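Local atomic coordinates of TRAP solute Binding Protein (Uncultured marine bacterium, PDB entry 5I7I), a protein that binds small aromatic acids such as 3-hydroxybenzoate and probably hands them to a TRAP transporter as its solute-receptor component. Residues W89-Y94 with T236-L241; C143-K148 with L273-E278; K166-T171 with M205-E210. All blocks are in the same frame, centred on the assembly; numbering follows the deposited sequence.

Overall arrangement
Three buried contacts surround one 3-hydroxybenzoate between the two lobes. Contact 1 joins strands 87-91 and 237-243, which are neighbours in the five-stranded sheet, while contact 3 pairs 166-169 with 204-207 in the six-stranded sheet. Contact 2 sets the loop running from strand 136-143 of the first sheet to strand 148-151 of the second against helix 264-287. Their centres are about 13 to 15 Å apart. Along the chain contact 3 falls wholly between the segments of the other two, whose own segments alternate. The chain therefore passes repeatedly from lobe to lobe, and each contact supplies pocket residues, as expected of a two-lobed binding protein that closes over its solute.

Contact 1 (W89-Y94 with T236-L241); sequences WTVAGY and TPFLFL. With 3HB (3-hydroxybenzoic acid), chain C.
Thr236 opens the segment with its methyl CG2 3.9 Å from Val91 CG1, the two side chains crossing at about a right angle. Its OG1, which also bonds Glu106, receives a hydrogen from a water that gives its other one to Pro237 O and accepts from Gly93 N. The same Pro237 O takes the N-H of Ala92 (N to O 3.0 Å), tying the start of the 3-10 turn 92-94 to segment 236-241. Phe238 comes next. Trp89 CZ2 sits over the centre of one face of its ring, 3.4 Å from Phe238 CD1, with the two ring planes inclined at 43°, while Val91 CG2 meets the Phe238 ring at its edge. Trp89 extends with CG opposite its backbone nitrogen (chi1 -178°), which carries the six-membered ring obliquely across Phe238 and CH2 to the ligand's C5. Leu239 N bonds Thr90 O and Thr90 N bonds Leu239 O, each at 2.9 Å, and on the other face of the sheet Leu239 CD1 lies 3.8 Å from Ala92 CB. Phe240 touches Trp89 CB more loosely and turns its ring to Trp47 and Phe43. This is an antiparallel strand pair whose aromatic face lines a ligand pocket: Trp89, Val91 and Phe238 pack round 3-hydroxybenzoate, and Tyr94 OH donates to its carboxylate O2' at 2.6 Å.

Contact 2 (C143-K148 with L273-E278); sequences CHAPGK and LWDGFE
The irregular backbone of 143-148 runs past the side of helix 273-278, coming nearest where the CA atoms of Ala145 and Asp275 are 5.4 Å apart and those of His144 and Trp274 nearly as close. Ala145 points its methyl at the helix, and CB rests 3.5 Å from Glu278 CG with Asp275 OD1 close by. That aspartate carboxylate is occupied elsewhere, taking the backbone N-H groups of Ala114 and Glu115. Toward the start of the helix segment, His144 CB leans on Trp274 CD1 at 3.7 Å, and Phe277 CE2 lies over one face of the indole. The imidazole leads away from the helix: His144 ND1 donates almost straight to Ala145 O (2.7 Å, 174°), the oxygen lying in the ring plane, which fixes the ring's rotation beside the ligand. At Glu278 a charged pair forms. Lys148 and Glu278 arrive from opposite directions, and Lys148 NZ meets Glu278 OE1 at 2.8 Å on the anti side of the carboxylate, 30° out of its plane. Lys148 bends at chi2 (84°), bringing NZ back to its own loop, where it also donates to Pro146 O at 2.7 Å. The ammonium thus ties loop and helix together. Glu278 is gripped further: OE1 accepts from Trp209 N and OE2 from Glu210 N, so the buried carboxylate, whose negative charge is probably favoured by these donors, probably helps to fix the turn after strand 204-207. A water bridges Ala145 N, Trp274 O and Glu278 OE2. Helix 264-287 packs on this inter-strand loop and, through Leu273, Trp274 and Phe277, on helix 38-54, with helix 114-126 packing on Trp274 and Cys143.

Contact 3 (K166-T171 with M205-E210); sequences KMRGPT and MVVPWE. With 3HB (3-hydroxybenzoic acid), chain C.
Arg168 NH1 is shared between the ligand and the neighbouring strand: it donates to O1' of 3-hydroxybenzoate at 2.9 Å and to Val206 O at 3.1 Å, the latter oxygen lying in the guanidinium plane. Arg168 NH2 reaches O2' of 3-hydroxybenzoate at 2.7 Å and 172°; the guanidinium thus holds each carboxylate oxygen by one hydrogen bond, and NH2 also serves Met188 O. The chain gets there by holding CG anti to the backbone N (chi1 173°) and bending at chi2, with Pro170 CA above one face of the guanidinium, toward its rim, and Val207 CG1 approaching it obliquely. A leucine at Arg168 would probably leave the ligand carboxylate without its positive partner and Val206 O without this side-chain donor. At the meta position of the ring, O3 of 3-hydroxybenzoate donates to Glu210 OE1 at 2.6 Å, and Pro208 CG lies beside that hydroxyl. The strands run parallel: Val206 N bonds Arg168 O at 2.9 Å, and Arg168 CB packs on Met205 CB at 3.6 Å. Met167, bent at chi2 and chi3, brings its methyl CE across to Met205 N, while Val206 CG2 touches Pro170 CD. Within the six-stranded sheet, strand 166-169 is flanked by 184-187 and 204-207, and 148-151 lies beyond; helix 193-198 packs on Arg168 and Met205, and helix 264-287 meets Pro208, Trp209 and Glu210.

Contact 1 (W89-Y94 with T236-L241)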
loop_
_atom_site.group_PDB
_atom_site.type_symbol
_atom_site.label_atom_id
_atom_site.label_comp_id
_atom_site.label_asym_id
_atom_site.label_seq_id
_atom_site.Cartn_x
_atom_site.Cartn_y
_atom_site.Cartn_z
ATOM N N TRP A 89 -5.809 9.706 1.420
ATOM C CA TRP A 89 -5.128 8.431 1.605
ATOM C C TRP A 89 -5.174 7.719 0.267
ATOM O O TRP A 89 -6.243 7.595 -0.338
ATOM C CB TRP A 89 -5.802 7.597 2.691
ATOM C CG TRP A 89 -5.110 6.277 2.973
ATOM C CD1 TRP A 89 -4.173 6.047 3.921
ATOM C CD2 TRP A 89 -5.340 5.025 2.324
ATOM N NE1 TRP A 89 -3.781 4.734 3.896
ATOM C CE2 TRP A 89 -4.485 4.085 2.926
ATOM C CE3 TRP A 89 -6.178 4.606 1.295
ATOM C CZ2 TRP A 89 -4.456 2.748 2.541
ATOM C CZ3 TRP A 89 -6.130 3.289 0.896
ATOM C CH2 TRP A 89 -5.279 2.376 1.516
ATOM N N THR A 90 -4.017 7.275 -0.218
ATOM C CA THR A 90 -4.012 6.626 -1.516
ATOM C C THR A 90 -2.832 5.665 -1.623
ATOM O O THR A 90 -2.047 5.508 -0.691
ATOM C CB THR A 90 -4.005 7.688 -2.616
ATOM O OG1 THR A 90 -4.236 7.028 -3.862
ATOM C CG2 THR A 90 -2.687 8.448 -2.652
ATOM N N VAL A 91 -2.737 5.009 -2.780
ATOM C CA VAL A 91 -1.625 4.120 -3.119
ATOM C C VAL A 91 -0.681 4.893 -4.030
ATOM O O VAL A 91 -1.101 5.374 -5.085
ATOM C CB VAL A 91 -2.124 2.835 -3.807
ATOM C CG1 VAL A 91 -0.971 1.966 -4.276
ATOM C CG2 VAL A 91 -3.013 1.990 -2.864
ATOM N N ALA A 92 0.590 5.017 -3.633
ATOM C CA ALA A 92 1.537 5.842 -4.383
ATOM C C ALA A 92 1.619 5.405 -5.836
ATOM O O ALA A 92 1.580 6.230 -6.757
ATOM C CB ALA A 92 2.925 5.745 -3.755
ATOM N N GLY A 93 1.739 4.103 -6.063
ATOM C CA GLY A 93 1.913 3.558 -7.385
ATOM C C GLY A 93 0.690 3.562 -8.273
ATOM O O GLY A 93 0.783 3.139 -9.430
ATOM N N TYR A 94 -0.469 4.025 -7.785
ATOM C CA TYR A 94 -1.583 4.234 -8.702
ATOM C C TYR A 94 -1.267 5.310 -9.730
ATOM O O TYR A 94 -1.950 5.383 -10.752
ATOM C CB TYR A 94 -2.864 4.608 -7.956
ATOM C CG TYR A 94 -3.602 3.473 -7.252
ATOM C CD1 TYR A 94 -3.118 2.166 -7.247
ATOM C CD2 TYR A 94 -4.794 3.728 -6.606
ATOM C CE1 TYR A 94 -3.810 1.169 -6.610
ATOM C CE2 TYR A 94 -5.490 2.741 -5.983
ATOM C CZ TYR A 94 -5.016 1.473 -5.973
ATOM O OH TYR A 94 -5.756 0.500 -5.324
ATOM N N THR A 236 3.069 -2.505 -1.064
ATOM C CA THR A 236 3.035 -1.276 -1.852
ATOM C C THR A 236 2.780 -0.076 -0.936
ATOM O O THR A 236 1.949 -0.161 -0.016
ATOM C CB THR A 236 2.038 -1.350 -3.029
ATOM O OG1 THR A 236 2.330 -0.365 -4.022
ATOM C CG2 THR A 236 0.591 -1.191 -2.560
ATOM N N PRO A 237 3.538 1.006 -1.096
ATOM C CA PRO A 237 3.390 2.149 -0.187
ATOM C C PRO A 237 2.079 2.900 -0.347
ATOM O O PRO A 237 1.633 3.203 -1.458
ATOM C CB PRO A 237 4.586 3.035 -0.533
ATOM C CG PRO A 237 5.595 2.091 -0.993
ATOM C CD PRO A 237 4.842 1.054 -1.774
ATOM N N PHE A 238 1.484 3.201 0.798
ATOM C CA PHE A 238 0.369 4.118 0.950
ATOM C C PHE A 238 0.868 5.514 1.304
ATOM O O PHE A 238 1.850 5.670 2.028
ATOM C CB PHE A 238 -0.509 3.660 2.113
ATOM C CG PHE A 238 -1.099 2.284 1.977
ATOM C CD1 PHE A 238 -1.688 1.860 0.799
ATOM C CD2 PHE A 238 -1.110 1.451 3.076
ATOM C CE1 PHE A 238 -2.275 0.602 0.711
ATOM C CE2 PHE A 238 -1.706 0.196 3.020
ATOM C CZ PHE A 238 -2.296 -0.221 1.829
ATOM N N LEU A 239 0.160 6.528 0.811
ATOM C CA LEU A 239 0.450 7.922 1.107
ATOM C C LEU A 239 -0.728 8.503 1.865
ATOM O O LEU A 239 -1.870 8.436 1.398
ATOM C CB LEU A 239 0.631 8.728 -0.177
ATOM C CG LEU A 239 1.652 8.182 -1.173
ATOM C CD1 LEU A 239 1.667 9.029 -2.438
ATOM C CD2 LEU A 239 3.038 8.131 -0.526
ATOM N N PHE A 240 -0.435 9.108 3.012
ATOM C CA PHE A 240 -1.414 9.852 3.804
ATOM C C PHE A 240 -0.872 11.274 3.835
ATOM O O PHE A 240 0.141 11.542 4.488
ATOM C CB PHE A 240 -1.542 9.227 5.191
ATOM C CG PHE A 240 -2.670 9.791 6.050
ATOM C CD1 PHE A 240 -3.930 10.070 5.542
ATOM C CD2 PHE A 240 -2.450 9.966 7.422
ATOM C CE1 PHE A 240 -4.934 10.540 6.393
ATOM C CE2 PHE A 240 -3.425 10.437 8.242
ATOM C CZ PHE A 240 -4.658 10.736 7.736
ATOM N N LEU A 241 -1.490 12.155 3.046
ATOM C CA LEU A 241 -0.917 13.448 2.701
ATOM C C LEU A 241 -1.914 14.567 2.930
ATOM O O LEU A 241 -3.120 14.389 2.765
ATOM C CB LEU A 241 -0.571 13.486 1.206
ATOM C CG LEU A 241 0.365 12.403 0.681
ATOM C CD1 LEU A 241 0.533 12.603 -0.809
ATOM C CD2 LEU A 241 1.690 12.447 1.386
HETATM C "C1'" 3HB C . -4.276 -2.432 -3.603
HETATM O "O1'" 3HB C . -3.738 -3.553 -3.793
HETATM O "O2'" 3HB C . -4.492 -1.662 -4.574
HETATM C C1 3HB C . -4.735 -2.020 -2.210
HETATM C C2 3HB C . -4.359 -2.794 -1.114
HETATM C C3 3HB C . -4.769 -2.444 0.149
HETATM C C4 3HB C . -5.572 -1.351 0.336
HETATM C C5 3HB C . -5.946 -0.572 -0.755
HETATM C C6 3HB C . -5.535 -0.904 -2.030
HETATM O O3 3HB C . -4.384 -3.221 1.218
HETATM O O HOH W 1 2.479 2.297 -3.950
#

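Contact 2 (C143-K148 with L273-E278)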
loop_
_atom_site.group_PDB
_atom_site.type_symbol
_atom_site.label_atom_id
_atom_site.label_comp_id
_atom_site.label_asym_id
_atom_site.label_seq_id
_atom_site.Cartn_x
_atom_site.Cartn_y
_atom_site.Cartn_z
ATOM N N CYS A 143 2.599 1.054 4.729
ATOM C CA CYS A 143 2.309 0.006 3.765
ATOM C C CYS A 143 1.471 -1.068 4.426
ATOM O O CYS A 143 1.320 -1.102 5.648
ATOM C CB CYS A 143 3.599 -0.577 3.183
ATOM S SG CYS A 143 4.671 -1.356 4.400
ATOM N N HIS A 144 0.975 -1.982 3.603
ATOM C CA HIS A 144 0.206 -3.112 4.090
ATOM C C HIS A 144 1.130 -4.277 4.465
ATOM O O HIS A 144 2.304 -4.333 4.094
ATOM C CB HIS A 144 -0.888 -3.520 3.090
ATOM C CG HIS A 144 -0.436 -3.847 1.690
ATOM N ND1 HIS A 144 0.210 -5.021 1.357
ATOM C CD2 HIS A 144 -0.653 -3.198 0.515
ATOM C CE1 HIS A 144 0.399 -5.062 0.047
ATOM N NE2 HIS A 144 -0.130 -3.979 -0.491
ATOM N N ALA A 145 0.600 -5.205 5.244
ATOM C CA ALA A 145 1.317 -6.453 5.460
ATOM C C ALA A 145 1.530 -7.141 4.116
ATOM O O ALA A 145 0.795 -6.893 3.167
ATOM C CB ALA A 145 0.509 -7.347 6.390
ATOM N N PRO A 146 2.544 -7.984 3.989
ATOM C CA PRO A 146 2.846 -8.543 2.666
ATOM C C PRO A 146 1.632 -9.107 1.950
ATOM O O PRO A 146 0.797 -9.805 2.528
ATOM C CB PRO A 146 3.883 -9.618 2.963
ATOM C CG PRO A 146 4.590 -9.101 4.172
ATOM C CD PRO A 146 3.506 -8.441 5.006
ATOM N N GLY A 147 1.527 -8.780 0.678
ATOM C CA GLY A 147 0.439 -9.286 -0.125
ATOM C C GLY A 147 0.490 -10.786 -0.358
ATOM O O GLY A 147 1.532 -11.438 -0.235
ATOM N N LYS A 148 -0.688 -11.328 -0.681
ATOM C CA LYS A 148 -0.883 -12.736 -0.972
ATOM C C LYS A 148 -1.417 -12.874 -2.394
ATOM O O LYS A 148 -1.872 -11.907 -3.028
ATOM C CB LYS A 148 -1.827 -13.370 0.053
ATOM C CG LYS A 148 -1.246 -13.510 1.470
ATOM C CD LYS A 148 -1.358 -12.253 2.350
ATOM C CE LYS A 148 -0.625 -12.427 3.658
ATOM N NZ LYS A 148 -0.587 -11.177 4.467
ATOM N N LEU A 273 -1.402 -1.325 12.864
ATOM C CA LEU A 273 -2.800 -1.533 12.508
ATOM C C LEU A 273 -2.927 -2.436 11.298
ATOM O O LEU A 273 -3.776 -3.329 11.277
ATOM C CB LEU A 273 -3.473 -0.201 12.227
ATOM C CG LEU A 273 -3.842 0.632 13.445
ATOM C CD1 LEU A 273 -4.107 2.053 13.033
ATOM C CD2 LEU A 273 -5.046 0.039 14.150
ATOM N N TRP A 274 -2.117 -2.190 10.259
ATOM C CA TRP A 274 -2.261 -2.972 9.034
ATOM C C TRP A 274 -1.859 -4.430 9.245
ATOM O O TRP A 274 -2.460 -5.323 8.638
ATOM C CB TRP A 274 -1.531 -2.322 7.852
ATOM C CG TRP A 274 -2.517 -1.669 6.926
ATOM C CD1 TRP A 274 -3.054 -2.219 5.811
ATOM C CD2 TRP A 274 -3.124 -0.381 7.080
ATOM N NE1 TRP A 274 -3.953 -1.353 5.244
ATOM C CE2 TRP A 274 -4.011 -0.213 5.999
ATOM C CE3 TRP A 274 -3.007 0.648 8.023
ATOM C CZ2 TRP A 274 -4.769 0.950 5.828
ATOM C CZ3 TRP A 274 -3.750 1.806 7.841
ATOM C CH2 TRP A 274 -4.620 1.944 6.759
ATOM N N ASP A 275 -0.885 -4.707 10.115
ATOM C CA ASP A 275 -0.615 -6.092 10.471
ATOM C C ASP A 275 -1.844 -6.709 11.124
ATOM O O ASP A 275 -2.243 -7.836 10.806
ATOM C CB ASP A 275 0.587 -6.159 11.414
ATOM C CG ASP A 275 1.922 -5.929 10.711
ATOM O OD1 ASP A 275 2.063 -6.382 9.557
ATOM O OD2 ASP A 275 2.813 -5.315 11.326
ATOM N N GLY A 276 -2.456 -5.985 12.055
ATOM C CA GLY A 276 -3.629 -6.517 12.724
ATOM C C GLY A 276 -4.805 -6.720 11.791
ATOM O O GLY A 276 -5.624 -7.631 11.994
ATOM N N PHE A 277 -4.956 -5.847 10.790
ATOM C CA PHE A 277 -6.116 -5.953 9.917
ATOM C C PHE A 277 -6.120 -7.259 9.130
ATOM O O PHE A 277 -7.192 -7.713 8.695
ATOM C CB PHE A 277 -6.159 -4.814 8.902
ATOM C CG PHE A 277 -6.342 -3.417 9.469
ATOM C CD1 PHE A 277 -7.021 -3.150 10.648
ATOM C CD2 PHE A 277 -5.843 -2.350 8.748
ATOM C CE1 PHE A 277 -7.173 -1.843 11.087
ATOM C CE2 PHE A 277 -5.986 -1.066 9.186
ATOM C CZ PHE A 277 -6.658 -0.803 10.356
ATOM N N GLU A 278 -4.955 -7.871 8.919
ATOM C CA GLU A 278 -4.929 -9.148 8.207
ATOM C C GLU A 278 -5.709 -10.227 8.943
ATOM O O GLU A 278 -6.240 -11.138 8.301
ATOM C CB GLU A 278 -3.495 -9.651 8.008
ATOM C CG GLU A 278 -2.618 -8.812 7.138
ATOM C CD GLU A 278 -3.131 -8.732 5.721
ATOM O OE1 GLU A 278 -2.893 -9.683 4.938
ATOM O OE2 GLU A 278 -3.806 -7.735 5.391
HETATM O O HOH W 2 -2.299 -5.414 5.858
#

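Contact 3 (K166-T171 with M205-E210)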
loop_
_atom_site.group_PDB
_atom_site.type_symbol
_atom_site.label_atom_id
_atom_site.label_comp_id
_atom_site.label_asym_id
_atom_site.label_seq_id
_atom_site.Cartn_x
_atom_site.Cartn_y
_atom_site.Cartn_z
ATOM N N LYS A 166 -4.115 -14.534 -15.850
ATOM C CA LYS A 166 -4.178 -13.080 -15.882
ATOM C C LYS A 166 -4.341 -12.607 -14.447
ATOM O O LYS A 166 -5.385 -12.834 -13.831
ATOM C CB LYS A 166 -5.325 -12.608 -16.765
ATOM C CG LYS A 166 -5.073 -12.949 -18.234
ATOM C CD LYS A 166 -6.218 -12.597 -19.143
ATOM C CE LYS A 166 -7.431 -13.375 -18.770
ATOM N NZ LYS A 166 -8.494 -13.261 -19.788
ATOM N N MET A 167 -3.315 -11.950 -13.923
ATOM C CA MET A 167 -3.221 -11.646 -12.500
ATOM C C MET A 167 -3.127 -10.145 -12.302
ATOM O O MET A 167 -2.228 -9.499 -12.844
ATOM C CB MET A 167 -2.012 -12.349 -11.885
ATOM C CG MET A 167 -2.138 -13.861 -11.945
ATOM S SD MET A 167 -3.505 -14.511 -10.924
ATOM C CE MET A 167 -2.868 -14.272 -9.275
ATOM N N ARG A 168 -4.053 -9.599 -11.527
ATOM C CA ARG A 168 -4.042 -8.173 -11.223
ATOM C C ARG A 168 -2.958 -7.824 -10.204
ATOM O O ARG A 168 -2.765 -8.530 -9.206
ATOM C CB ARG A 168 -5.396 -7.733 -10.670
ATOM C CG ARG A 168 -5.454 -6.300 -10.167
ATOM C CD ARG A 168 -5.103 -6.135 -8.695
ATOM N NE ARG A 168 -5.211 -4.731 -8.321
ATOM C CZ ARG A 168 -4.881 -4.224 -7.134
ATOM N NH1 ARG A 168 -4.409 -4.992 -6.170
ATOM N NH2 ARG A 168 -5.042 -2.926 -6.912
ATOM N N GLY A 169 -2.282 -6.706 -10.435
ATOM C CA GLY A 169 -1.476 -6.060 -9.435
ATOM C C GLY A 169 -1.831 -4.590 -9.316
ATOM O O GLY A 169 -2.465 -4.021 -10.206
ATOM N N PRO A 170 -1.391 -3.944 -8.225
ATOM C CA PRO A 170 -1.808 -2.551 -7.955
ATOM C C PRO A 170 -0.984 -1.488 -8.658
ATOM O O PRO A 170 -1.473 -0.356 -8.807
ATOM C CB PRO A 170 -1.606 -2.415 -6.433
ATOM C CG PRO A 170 -0.518 -3.406 -6.133
ATOM C CD PRO A 170 -0.823 -4.572 -7.025
ATOM N N THR A 171 0.254 -1.791 -9.057
ATOM C CA THR A 171 1.178 -0.800 -9.581
ATOM C C THR A 171 2.070 -1.459 -10.619
ATOM O O THR A 171 2.106 -2.680 -10.758
ATOM C CB THR A 171 2.114 -0.257 -8.499
ATOM O OG1 THR A 171 3.092 -1.261 -8.212
ATOM C CG2 THR A 171 1.357 0.108 -7.239
ATOM N N MET A 205 -5.453 -12.139 -8.487
ATOM C CA MET A 205 -4.859 -10.862 -8.118
ATOM C C MET A 205 -3.918 -11.075 -6.952
ATOM O O MET A 205 -3.989 -12.080 -6.233
ATOM C CB MET A 205 -5.900 -9.811 -7.715
ATOM C CG MET A 205 -6.636 -10.109 -6.413
ATOM S SD MET A 205 -7.918 -11.332 -6.581
ATOM C CE MET A 205 -8.589 -11.249 -4.918
ATOM N N VAL A 206 -3.081 -10.070 -6.733
ATOM C CA VAL A 206 -2.394 -9.910 -5.461
ATOM C C VAL A 206 -3.020 -8.759 -4.687
ATOM O O VAL A 206 -3.331 -7.702 -5.256
ATOM C CB VAL A 206 -0.866 -9.757 -5.584
ATOM C CG1 VAL A 206 -0.250 -11.036 -6.049
ATOM C CG2 VAL A 206 -0.500 -8.604 -6.463
ATOM N N VAL A 207 -3.263 -9.013 -3.403
ATOM C CA VAL A 207 -3.648 -8.036 -2.387
ATOM C C VAL A 207 -3.324 -8.661 -1.043
ATOM O O VAL A 207 -3.297 -9.893 -0.921
ATOM C CB VAL A 207 -5.156 -7.705 -2.374
ATOM C CG1 VAL A 207 -5.508 -6.629 -3.381
ATOM C CG2 VAL A 207 -6.016 -8.937 -2.610
ATOM N N PRO A 208 -3.139 -7.870 -0.001
ATOM C CA PRO A 208 -3.162 -8.424 1.350
ATOM C C PRO A 208 -4.582 -8.848 1.695
ATOM O O PRO A 208 -5.542 -8.530 1.000
ATOM C CB PRO A 208 -2.698 -7.253 2.217
ATOM C CG PRO A 208 -3.239 -6.056 1.478
ATOM C CD PRO A 208 -3.150 -6.390 0.010
ATOM N N TRP A 209 -4.725 -9.581 2.794
ATOM C CA TRP A 209 -6.065 -9.998 3.206
ATOM C C TRP A 209 -6.957 -8.800 3.509
ATOM O O TRP A 209 -8.161 -8.854 3.260
ATOM C CB TRP A 209 -5.990 -10.863 4.453
ATOM C CG TRP A 209 -5.298 -12.172 4.371
ATOM C CD1 TRP A 209 -4.151 -12.528 5.027
ATOM C CD2 TRP A 209 -5.733 -13.341 3.668
ATOM N NE1 TRP A 209 -3.843 -13.833 4.768
ATOM C CE2 TRP A 209 -4.799 -14.360 3.943
ATOM C CE3 TRP A 209 -6.828 -13.636 2.855
ATOM C CZ2 TRP A 209 -4.926 -15.639 3.426
ATOM C CZ3 TRP A 209 -6.955 -14.903 2.355
ATOM C CH2 TRP A 209 -6.007 -15.898 2.643
ATOM N N GLU A 210 -6.397 -7.732 4.102
ATOM C CA GLU A 210 -7.220 -6.754 4.822
ATOM C C GLU A 210 -8.198 -6.036 3.918
ATOM O O GLU A 210 -9.271 -5.633 4.378
ATOM C CB GLU A 210 -6.328 -5.729 5.536
ATOM C CG GLU A 210 -5.539 -4.796 4.608
ATOM C CD GLU A 210 -6.239 -3.486 4.289
ATOM O OE1 GLU A 210 -5.719 -2.737 3.423
ATOM O OE2 GLU A 210 -7.295 -3.180 4.893
HETATM C "C1'" 3HB C . -4.276 -2.432 -3.603
HETATM O "O1'" 3HB C . -3.738 -3.553 -3.793
HETATM O "O2'" 3HB C . -4.492 -1.662 -4.574
HETATM C C1 3HB C . -4.735 -2.020 -2.210
HETATM C C2 3HB C . -4.359 -2.794 -1.114
HETATM C C3 3HB C . -4.769 -2.444 0.149
HETATM C C4 3HB C . -5.572 -1.351 0.336
HETATM C C5 3HB C . -5.946 -0.572 -0.755
HETATM C C6 3HB C . -5.535 -0.904 -2.030
HETATM O O3 3HB C . -4.384 -3.221 1.218
#